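Local coordinates for heat shock protein, putative (Plasmodium falciparum, PDB 1Y6Z), which is probably an ATP-dependent chaperone of the heat shock protein 90 family that binds unfolded proteins, represented here by its middle domain, at residues Pro91-Phe96 with Lys131-Met136. Sequence-based numbering, arbitrary orientation.
Sequences PRWLTF and KSISMM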
loop_
_atom_site.group_PDB
_atom_site.type_symbol
_atom_site.label_atom_id
_atom_site.label_comp_id
_atom_site.label_asym_id
_atom_site.label_seq_id
_atom_site.Cartn_x
_atom_site.Cartn_y
_atom_site.Cartn_z
ATOM N N PRO B 91 15.302 -1.754 8.899
ATOM C CA PRO B 91 16.167 -1.341 7.775
ATOM C C PRO B 91 16.831 -0.020 8.094
ATOM O O PRO B 91 16.213 0.839 8.690
ATOM C CB PRO B 91 15.185 -1.157 6.634
ATOM C CG PRO B 91 14.151 -2.266 6.949
ATOM C CD PRO B 91 13.951 -2.092 8.450
ATOM N N ARG B 92 18.095 0.124 7.760
ATOM C CA ARG B 92 18.755 1.352 8.212
ATOM C C ARG B 92 18.280 2.590 7.473
ATOM O O ARG B 92 18.512 3.737 7.934
ATOM C CB ARG B 92 20.276 1.227 8.082
ATOM C CG ARG B 92 20.798 1.347 6.653
ATOM C CD ARG B 92 22.367 1.277 6.638
ATOM N NE ARG B 92 22.882 1.480 5.288
ATOM C CZ ARG B 92 24.164 1.756 4.999
ATOM N NH1 ARG B 92 25.071 1.836 5.962
ATOM N NH2 ARG B 92 24.542 1.931 3.758
ATOM N N TRP B 93 17.589 2.414 6.341
ATOM C CA TRP B 93 17.076 3.615 5.684
ATOM C C TRP B 93 16.024 4.331 6.576
ATOM O O TRP B 93 15.770 5.501 6.382
ATOM C CB TRP B 93 16.538 3.352 4.287
ATOM C CG TRP B 93 15.270 2.635 4.251
ATOM C CD1 TRP B 93 15.115 1.290 4.276
ATOM C CD2 TRP B 93 13.936 3.212 4.220
ATOM N NE1 TRP B 93 13.781 0.977 4.277
ATOM C CE2 TRP B 93 13.037 2.138 4.180
ATOM C CE3 TRP B 93 13.434 4.541 4.162
ATOM C CZ2 TRP B 93 11.623 2.328 4.128
ATOM C CZ3 TRP B 93 12.030 4.735 4.064
ATOM C CH2 TRP B 93 11.148 3.628 4.075
ATOM N N LEU B 94 15.482 3.635 7.570
ATOM C CA LEU B 94 14.530 4.213 8.517
ATOM C C LEU B 94 15.113 4.710 9.840
ATOM O O LEU B 94 14.349 4.983 10.771
ATOM C CB LEU B 94 13.457 3.175 8.855
ATOM C CG LEU B 94 12.517 3.037 7.667
ATOM C CD1 LEU B 94 11.774 1.752 7.910
ATOM C CD2 LEU B 94 11.552 4.284 7.593
ATOM N N THR B 95 16.437 4.841 9.896
ATOM C CA THR B 95 17.186 5.311 11.074
ATOM C C THR B 95 16.718 6.694 11.533
ATOM O O THR B 95 16.897 7.042 12.689
ATOM C CB THR B 95 18.726 5.354 10.828
ATOM O OG1 THR B 95 19.436 5.612 12.068
ATOM C CG2 THR B 95 19.117 6.403 9.790
ATOM N N PHE B 96 16.141 7.472 10.621
ATOM C CA PHE B 96 15.706 8.865 10.972
ATOM C C PHE B 96 14.421 8.868 11.793
ATOM O O PHE B 96 14.107 9.868 12.403
ATOM C CB PHE B 96 15.555 9.767 9.744
ATOM C CG PHE B 96 14.445 9.335 8.802
ATOM C CD1 PHE B 96 14.697 8.465 7.760
ATOM C CD2 PHE B 96 13.126 9.787 9.004
ATOM C CE1 PHE B 96 13.692 8.063 6.854
ATOM C CE2 PHE B 96 12.078 9.340 8.123
ATOM C CZ PHE B 96 12.378 8.511 7.057
ATOM N N LYS B 131 3.896 0.695 8.607
ATOM C CA LYS B 131 3.234 1.889 9.151
ATOM C C LYS B 131 4.039 3.126 8.724
ATOM O O LYS B 131 3.454 4.179 8.474
ATOM C CB LYS B 131 3.119 1.845 10.694
ATOM C CG LYS B 131 2.030 0.899 11.176
ATOM C CD LYS B 131 0.681 1.504 11.023
ATOM C CE LYS B 131 -0.373 0.519 11.538
ATOM N NZ LYS B 131 -1.724 0.958 11.153
ATOM N N SER B 132 5.365 2.981 8.659
ATOM C CA SER B 132 6.252 4.122 8.304
ATOM C C SER B 132 6.027 4.510 6.832
ATOM O O SER B 132 5.910 5.657 6.526
ATOM C CB SER B 132 7.731 3.726 8.491
ATOM O OG SER B 132 7.987 3.489 9.855
ATOM N N ILE B 133 5.959 3.523 5.929
ATOM C CA ILE B 133 5.641 3.823 4.526
ATOM C C ILE B 133 4.254 4.478 4.319
ATOM O O ILE B 133 4.144 5.468 3.602
ATOM C CB ILE B 133 5.872 2.568 3.616
ATOM C CG1 ILE B 133 7.350 2.156 3.701
ATOM C CG2 ILE B 133 5.378 2.851 2.162
ATOM C CD1 ILE B 133 7.770 0.775 3.046
ATOM N N SER B 134 3.220 3.974 5.003
ATOM C CA SER B 134 1.883 4.492 4.893
ATOM C C SER B 134 1.804 5.931 5.443
ATOM O O SER B 134 1.144 6.797 4.832
ATOM C CB SER B 134 0.862 3.490 5.523
ATOM O OG SER B 134 -0.426 4.085 5.655
ATOM N N MET B 135 2.529 6.196 6.555
ATOM C CA MET B 135 2.678 7.535 7.123
ATOM C C MET B 135 3.259 8.504 6.059
ATOM O O MET B 135 2.729 9.597 5.895
ATOM C CB MET B 135 3.565 7.534 8.407
ATOM C CG MET B 135 3.903 8.963 8.998
ATOM S SD MET B 135 4.539 8.962 10.723
ATOM C CE MET B 135 5.720 7.661 10.513
ATOM N N MET B 136 4.366 8.124 5.410
ATOM C CA MET B 136 4.991 8.954 4.334
ATOM C C MET B 136 4.025 9.126 3.199
ATOM O O MET B 136 3.811 10.241 2.692
ATOM C CB MET B 136 6.295 8.314 3.793
ATOM C CG MET B 136 7.507 8.341 4.755
ATOM S SD MET B 136 8.992 7.469 4.196
ATOM C CE MET B 136 8.389 5.818 4.186
#
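Trp-93 points the far rim of its six-membered ring at Ile-133 and Met-136, side chains three residues, about one turn, apart on helix 121-141. The contact is apolar and buried. Met-136 is modelled in two conformers, and the account holds for one of them. It comes from the opposite direction and sets its methyl CE at the ring edge, in the ring plane, 3.5 Å from Trp-93 CH2. The chain is straight about chi2 and bends at chi3 (-66°), which lays the S–CH3 bond along the ring rim. Ile-133 crosses the indole at about a right angle and brings its CG1 to 4.1 Å from Trp-93 CH2.

In this conformer the sulfur adds a Met-aromatic contact of the edge type. Met-136 SD lies 5.4 Å from the centroid of the Trp-93 six-membered ring, 86° off its normal.

Leu-94 covers one indole face, with CG 3.5 Å above the plane. Leu-94 CD2 reaches Ser-132 CB at 4.0 Å.

No hydrogen bond joins the two segments. Trp-93 NE1 is hydrogen-bonded to Asp-165 OD2, which probably helps fix the ring's rotation. Ser-132 OG turns back to the carbonyl of Ile-128 in its own helix, leaving CB to meet the leucine.

The arrangement joins the loop, with its short 3-10 segment, that leads into strand 98-103 to helix 121-141 in the alpha-beta core of an Hsp90 middle domain.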